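Local coordinates for protein malate dehydrogenase (Porphyromonas gingivalis, PDB 3FI9) that probably interconverts malate and oxaloacetate, using NAD as the cofactor, at residues A102-K113 with I131-L142. Residues are numbered along the deposited sequence; the frame is centred on the assembly and turned at random.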
ATOM      1  N   ALA A 102      14.920  -1.549  23.582  1.00 22.47           N
ATOM      2  CA  ALA A 102      15.966  -2.569  23.674  1.00 22.98           C
ATOM      3  C   ALA A 102      15.388  -3.869  24.231  1.00 22.45           C
ATOM      4  O   ALA A 102      15.748  -4.971  23.757  1.00 21.79           O
ATOM      5  CB  ALA A 102      17.140  -2.099  24.507  1.00 22.84           C
ATOM      6  N   GLU A 103      14.516  -3.750  25.232  1.00 22.70           N
ATOM      7  CA  GLU A 103      13.856  -4.938  25.835  1.00 23.42           C
ATOM      8  C   GLU A 103      12.927  -5.658  24.850  1.00 22.25           C
ATOM      9  O   GLU A 103      12.860  -6.877  24.847  1.00 22.26           O
ATOM     10  CB  GLU A 103      13.023  -4.591  27.078  1.00 24.62           C
ATOM     11  CG  GLU A 103      13.787  -3.951  28.245  1.00 29.01           C
ATOM     12  CD  GLU A 103      14.757  -4.891  28.931  1.00 34.51           C
ATOM     13  OE1 GLU A 103      15.031  -5.976  28.395  1.00 34.85           O
ATOM     14  OE2 GLU A 103      15.257  -4.526  30.020  1.00 36.99           O
ATOM     15  N   ILE A 104      12.168  -4.925  24.048  1.00 21.29           N
ATOM     16  CA  ILE A 104      11.301  -5.646  23.101  1.00 21.26           C
ATOM     17  C   ILE A 104      12.174  -6.312  22.056  1.00 19.16           C
ATOM     18  O   ILE A 104      11.881  -7.411  21.619  1.00 16.51           O
ATOM     19  CB  ILE A 104      10.272  -4.753  22.388  1.00 21.91           C
ATOM     20  CG1 ILE A 104       9.459  -3.986  23.405  1.00 23.30           C
ATOM     21  CG2 ILE A 104       9.282  -5.636  21.621  1.00 24.58           C
ATOM     22  CD1 ILE A 104       8.813  -2.703  22.793  1.00 27.18           C
ATOM     23  N   ALA A 105      13.280  -5.666  21.699  1.00 19.38           N
ATOM     24  CA  ALA A 105      14.210  -6.263  20.741  1.00 19.25           C
ATOM     25  C   ALA A 105      14.840  -7.524  21.343  1.00 19.23           C
ATOM     26  O   ALA A 105      15.004  -8.515  20.656  1.00 17.79           O
ATOM     27  CB  ALA A 105      15.314  -5.274  20.347  1.00 19.78           C
ATOM     28  N   ALA A 106      15.186  -7.511  22.629  1.00 19.58           N
ATOM     29  CA  ALA A 106      15.774  -8.770  23.237  1.00 19.48           C
ATOM     30  C   ALA A 106      14.782  -9.931  23.246  1.00 18.98           C
ATOM     31  O   ALA A 106      15.110 -11.106  22.931  1.00 19.05           O
ATOM     32  CB  ALA A 106      16.258  -8.525  24.657  1.00 18.76           C
ATOM     33  N   GLN A 107      13.570  -9.602  23.635  1.00 19.53           N
ATOM     34  CA  GLN A 107      12.475 -10.570  23.631  1.00 20.86           C
ATOM     35  C   GLN A 107      12.206 -11.105  22.249  1.00 20.03           C
ATOM     36  O   GLN A 107      11.917 -12.283  22.115  1.00 20.86           O
ATOM     37  CB  GLN A 107      11.187  -9.974  24.235  1.00 21.66           C
ATOM     38  CG  GLN A 107      10.095 -11.036  24.425  1.00 25.25           C
ATOM     39  CD  GLN A 107      10.508 -12.109  25.455  1.00 30.91           C
ATOM     40  OE1 GLN A 107      10.913 -11.779  26.565  1.00 33.97           O
ATOM     41  NE2 GLN A 107      10.423 -13.389  25.074  1.00 32.46           N
ATOM     42  N   LEU A 108      12.313 -10.275  21.200  1.00 19.52           N
ATOM     43  CA  LEU A 108      12.138 -10.814  19.850  1.00 19.49           C
ATOM     44  C   LEU A 108      13.247 -11.795  19.502  1.00 18.64           C
ATOM     45  O   LEU A 108      12.990 -12.860  18.962  1.00 17.67           O
ATOM     46  CB  LEU A 108      12.087  -9.705  18.797  1.00 19.48           C
ATOM     47  CG  LEU A 108      12.080 -10.096  17.307  1.00 19.66           C
ATOM     48  CD1 LEU A 108      10.899 -11.021  17.000  1.00 20.12           C
ATOM     49  CD2 LEU A 108      11.955  -8.778  16.527  1.00 18.77           C
ATOM     50  N   GLY A 109      14.490 -11.440  19.823  1.00 18.90           N
ATOM     51  CA  GLY A 109      15.579 -12.402  19.685  1.00 19.66           C
ATOM     52  C   GLY A 109      15.337 -13.729  20.433  1.00 19.43           C
ATOM     53  O   GLY A 109      15.501 -14.813  19.873  1.00 20.26           O
ATOM     54  N   LYS A 110      15.000 -13.663  21.707  1.00 19.76           N
ATOM     55  CA  LYS A 110      14.769 -14.889  22.498  1.00 20.62           C
ATOM     56  C   LYS A 110      13.680 -15.775  21.840  1.00 20.26           C
ATOM     57  O   LYS A 110      13.770 -17.014  21.785  1.00 19.49           O
ATOM     58  CB  LYS A 110      14.317 -14.497  23.905  1.00 21.90           C
ATOM     59  CG  LYS A 110      15.346 -13.748  24.768  1.00 23.35           C
ATOM     60  CD  LYS A 110      14.623 -13.198  26.006  1.00 24.52           C
ATOM     61  CE  LYS A 110      15.539 -12.369  26.898  1.00 28.11           C
ATOM     62  NZ  LYS A 110      14.965 -12.130  28.260  1.00 28.61           N
ATOM     63  N   ASP A 111      12.652 -15.110  21.321  1.00 20.93           N
ATOM     64  CA  ASP A 111      11.509 -15.791  20.666  1.00 20.89           C
ATOM     65  C   ASP A 111      11.921 -16.459  19.372  1.00 21.11           C
ATOM     66  O   ASP A 111      11.468 -17.572  19.045  1.00 20.98           O
ATOM     67  CB  ASP A 111      10.419 -14.773  20.331  1.00 21.32           C
ATOM     68  CG  ASP A 111       9.660 -14.279  21.544  1.00 23.84           C
ATOM     69  OD1 ASP A 111       9.729 -14.892  22.623  1.00 28.55           O
ATOM     70  OD2 ASP A 111       8.998 -13.233  21.422  1.00 29.15           O
ATOM     71  N   ILE A 112      12.767 -15.776  18.615  1.00 20.50           N
ATOM     72  CA  ILE A 112      13.284 -16.347  17.383  1.00 21.12           C
ATOM     73  C   ILE A 112      14.090 -17.568  17.785  1.00 21.65           C
ATOM     74  O   ILE A 112      14.091 -18.578  17.077  1.00 20.70           O
ATOM     75  CB  ILE A 112      14.170 -15.346  16.583  1.00 21.57           C
ATOM     76  CG1 ILE A 112      13.311 -14.286  15.849  1.00 20.91           C
ATOM     77  CG2 ILE A 112      15.075 -16.077  15.626  1.00 20.64           C
ATOM     78  CD1 ILE A 112      14.110 -13.092  15.305  1.00 20.88           C
ATOM     79  N   LYS A 113      14.775 -17.486  18.928  1.00 21.57           N
ATOM     80  CA  LYS A 113      15.694 -18.555  19.299  1.00 22.94           C
ATOM     81  C   LYS A 113      14.928 -19.803  19.715  1.00 23.09           C
ATOM     82  O   LYS A 113      15.319 -20.928  19.388  1.00 22.74           O
ATOM     83  CB  LYS A 113      16.713 -18.102  20.375  1.00 22.65           C
ATOM     84  CG  LYS A 113      17.768 -19.191  20.716  1.00 25.44           C
ATOM     85  CD  LYS A 113      18.758 -18.724  21.816  1.00 26.42           C
ATOM     86  CE  LYS A 113      19.957 -18.014  21.238  1.00 28.63           C
ATOM     87  NZ  LYS A 113      21.015 -17.704  22.283  1.00 28.73           N
ATOM     88  N   ILE A 131      20.475  -0.000  17.849  1.00 23.84           N
ATOM     89  CA  ILE A 131      20.435  -0.744  19.101  1.00 22.02           C
ATOM     90  C   ILE A 131      19.520  -1.915  18.901  1.00 21.00           C
ATOM     91  O   ILE A 131      19.895  -3.050  19.169  1.00 21.28           O
ATOM     92  CB  ILE A 131      19.912   0.084  20.276  1.00 22.70           C
ATOM     93  CG1 ILE A 131      20.939   1.139  20.724  1.00 21.59           C
ATOM     94  CG2 ILE A 131      19.539  -0.839  21.475  1.00 20.91           C
ATOM     95  CD1 ILE A 131      22.299   0.585  21.101  1.00 24.15           C
ATOM     96  N   THR A 132      18.309  -1.653  18.404  1.00 20.29           N
ATOM     97  CA  THR A 132      17.312  -2.729  18.287  1.00 18.37           C
ATOM     98  C   THR A 132      17.767  -3.845  17.374  1.00 18.91           C
ATOM     99  O   THR A 132      17.592  -5.047  17.662  1.00 18.03           O
ATOM    100  CB  THR A 132      15.940  -2.186  17.832  1.00 19.71           C
ATOM    101  OG1 THR A 132      16.082  -1.483  16.579  1.00 17.09           O
ATOM    102  CG2 THR A 132      15.402  -1.218  18.877  1.00 20.53           C
ATOM    103  N   GLY A 133      18.339  -3.464  16.238  1.00 17.43           N
ATOM    104  CA  GLY A 133      18.888  -4.451  15.371  1.00 18.33           C
ATOM    105  C   GLY A 133      20.028  -5.230  16.021  1.00 17.88           C
ATOM    106  O   GLY A 133      20.125  -6.456  15.827  1.00 17.33           O
ATOM    107  N   LEU A 134      20.907  -4.553  16.768  1.00 17.27           N
ATOM    108  CA  LEU A 134      22.072  -5.292  17.354  1.00 17.37           C
ATOM    109  C   LEU A 134      21.616  -6.235  18.486  1.00 17.31           C
ATOM    110  O   LEU A 134      22.085  -7.371  18.621  1.00 18.39           O
ATOM    111  CB  LEU A 134      23.111  -4.289  17.881  1.00 18.34           C
ATOM    112  CG  LEU A 134      24.323  -4.795  18.663  1.00 18.36           C
ATOM    113  CD1 LEU A 134      25.158  -5.691  17.793  1.00 18.38           C
ATOM    114  CD2 LEU A 134      25.191  -3.592  19.147  1.00 18.42           C
ATOM    115  N   VAL A 135      20.671  -5.759  19.284  1.00 17.29           N
ATOM    116  CA  VAL A 135      20.143  -6.571  20.381  1.00 17.15           C
ATOM    117  C   VAL A 135      19.412  -7.769  19.814  1.00 17.44           C
ATOM    118  O   VAL A 135      19.579  -8.906  20.283  1.00 16.96           O
ATOM    119  CB  VAL A 135      19.153  -5.763  21.227  1.00 17.06           C
ATOM    120  CG1 VAL A 135      18.366  -6.689  22.157  1.00 15.53           C
ATOM    121  CG2 VAL A 135      19.885  -4.663  22.035  1.00 16.44           C
ATOM    122  N   THR A 136      18.592  -7.545  18.792  1.00 17.91           N
ATOM    123  CA  THR A 136      17.942  -8.713  18.185  1.00 18.27           C
ATOM    124  C   THR A 136      18.929  -9.738  17.677  1.00 19.27           C
ATOM    125  O   THR A 136      18.739 -10.938  17.907  1.00 20.07           O
ATOM    126  CB  THR A 136      16.939  -8.330  17.064  1.00 19.03           C
ATOM    127  OG1 THR A 136      15.863  -7.607  17.629  1.00 18.05           O
ATOM    128  CG2 THR A 136      16.355  -9.575  16.405  1.00 18.36           C
ATOM    129  N   LEU A 137      19.954  -9.302  16.920  1.00 18.27           N
ATOM    130  CA  LEU A 137      20.991 -10.203  16.438  1.00 18.67           C
ATOM    131  C   LEU A 137      21.606 -11.030  17.579  1.00 19.14           C
ATOM    132  O   LEU A 137      21.719 -12.259  17.499  1.00 18.41           O
ATOM    133  CB  LEU A 137      22.106  -9.392  15.730  1.00 19.09           C
ATOM    134  CG  LEU A 137      23.284 -10.158  15.150  1.00 18.75           C
ATOM    135  CD1 LEU A 137      22.831 -11.361  14.300  1.00 16.83           C
ATOM    136  CD2 LEU A 137      24.315  -9.240  14.414  1.00 18.34           C
ATOM    137  N   ILE A 138      22.006 -10.342  18.641  1.00 18.11           N
ATOM    138  CA  ILE A 138      22.680 -10.992  19.760  1.00 19.66           C
ATOM    139  C   ILE A 138      21.809 -12.058  20.456  1.00 20.08           C
ATOM    140  O   ILE A 138      22.222 -13.229  20.583  1.00 21.52           O
ATOM    141  CB  ILE A 138      23.163  -9.953  20.761  1.00 19.77           C
ATOM    142  CG1 ILE A 138      24.302  -9.145  20.128  1.00 20.19           C
ATOM    143  CG2 ILE A 138      23.626 -10.652  22.037  1.00 21.64           C
ATOM    144  CD1 ILE A 138      24.672  -7.910  20.951  1.00 21.88           C
ATOM    145  N   TYR A 139      20.581 -11.688  20.802  1.00 19.34           N
ATOM    146  CA  TYR A 139      19.671 -12.636  21.439  1.00 19.24           C
ATOM    147  C   TYR A 139      19.092 -13.731  20.517  1.00 20.45           C
ATOM    148  O   TYR A 139      18.655 -14.791  20.999  1.00 19.87           O
ATOM    149  CB  TYR A 139      18.550 -11.896  22.100  1.00 18.89           C
ATOM    150  CG  TYR A 139      18.925 -11.294  23.434  1.00 21.90           C
ATOM    151  CD1 TYR A 139      19.452 -10.009  23.514  1.00 21.40           C
ATOM    152  CD2 TYR A 139      18.736 -12.002  24.610  1.00 20.76           C
ATOM    153  CE1 TYR A 139      19.785  -9.434  24.731  1.00 22.45           C
ATOM    154  CE2 TYR A 139      19.082 -11.445  25.840  1.00 21.72           C
ATOM    155  CZ  TYR A 139      19.609 -10.159  25.897  1.00 24.02           C
ATOM    156  OH  TYR A 139      19.950  -9.555  27.113  1.00 24.37           O
ATOM    157  N   SER A 140      19.079 -13.490  19.207  1.00 18.92           N
ATOM    158  CA  SER A 140      18.431 -14.420  18.282  1.00 19.30           C
ATOM    159  C   SER A 140      19.300 -15.651  18.028  1.00 19.85           C
ATOM    160  O   SER A 140      18.804 -16.680  17.559  1.00 20.37           O
ATOM    161  CB  SER A 140      18.203 -13.737  16.928  1.00 18.70           C
ATOM    162  OG  SER A 140      19.448 -13.599  16.206  1.00 16.42           O
ATOM    163  N   GLY A 141      20.605 -15.520  18.253  1.00 20.94           N
ATOM    164  CA  GLY A 141      21.561 -16.602  17.937  1.00 21.12           C
ATOM    165  C   GLY A 141      21.896 -16.727  16.462  1.00 21.77           C
ATOM    166  O   GLY A 141      22.617 -17.659  16.068  1.00 21.82           O
ATOM    167  N   LEU A 142      21.381 -15.809  15.629  1.00 20.08           N
ATOM    168  CA  LEU A 142      21.593 -15.921  14.187  1.00 20.01           C
ATOM    169  C   LEU A 142      22.994 -15.409  13.828  1.00 20.57           C
ATOM    170  O   LEU A 142      23.628 -14.770  14.657  1.00 21.44           O
ATOM    171  CB  LEU A 142      20.497 -15.182  13.380  1.00 18.66           C
ATOM    172  CG  LEU A 142      19.016 -15.620  13.621  1.00 20.17           C
ATOM    173  CD1 LEU A 142      18.048 -14.702  12.922  1.00 16.44           C
ATOM    174  CD2 LEU A 142      18.739 -17.086  13.191  1.00 22.31           C
TER
HETATM  175  O   HOH W   1      19.122 -15.341  23.649  1.00 22.92           O
HETATM  176  O   HOH W   2      22.317 -16.093  21.025  1.00 30.66           O
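The CB of Ala-106 lies over one face of the Tyr-139 ring, a CH-pi contact 3.7 Å from CB to the ring centroid, in a compact example of how small residues let two helices run close. With Tyr-139 CG anti to its own carbonyl carbon (chi1 -79°), the ring is set beside the backbone N and over Ala-106. The tyrosine lies alongside Lys-110 and points the same way; the lysine's extended chain brings CE to 3.8 Å from CE2 of the ring. One turn back, Val-135 CG1 lies 3.5 Å from Ala-106 CA, a tight fit. Thr-136 is a knob among Ala-105, Leu-108, Gly-109 and Ile-112, and its OG1 has the carbonyls of Ala-105 and Thr-132 both within reach. The segment axes approach to 7.1 Å and cross at -30°. Gly-109 and Ser-140 bring their CA atoms within 3.8 Å, where a side chain on Gly-109 would run into Tyr-139 CB, and a CA-H...O contact joins Ser-140 CA to Gly-109 O. Lys-113 bends at chi3 (-89°), leaving CE in plain contact with Tyr-139 O; a water donates to that oxygen and bonds weakly to Lys-113 NZ. Ser-140 OG closes an ST turn with Leu-142 N. Both helices belong to the Rossmann-type NAD-binding domain: Leu-108, Ile-112, Thr-132 and Leu-142 pack on strand 121-124, which lies between them in sequence, while Ala-102 and Ile-131 meet helix 297-319 and Tyr-139 OH bonds to Ile-322 O.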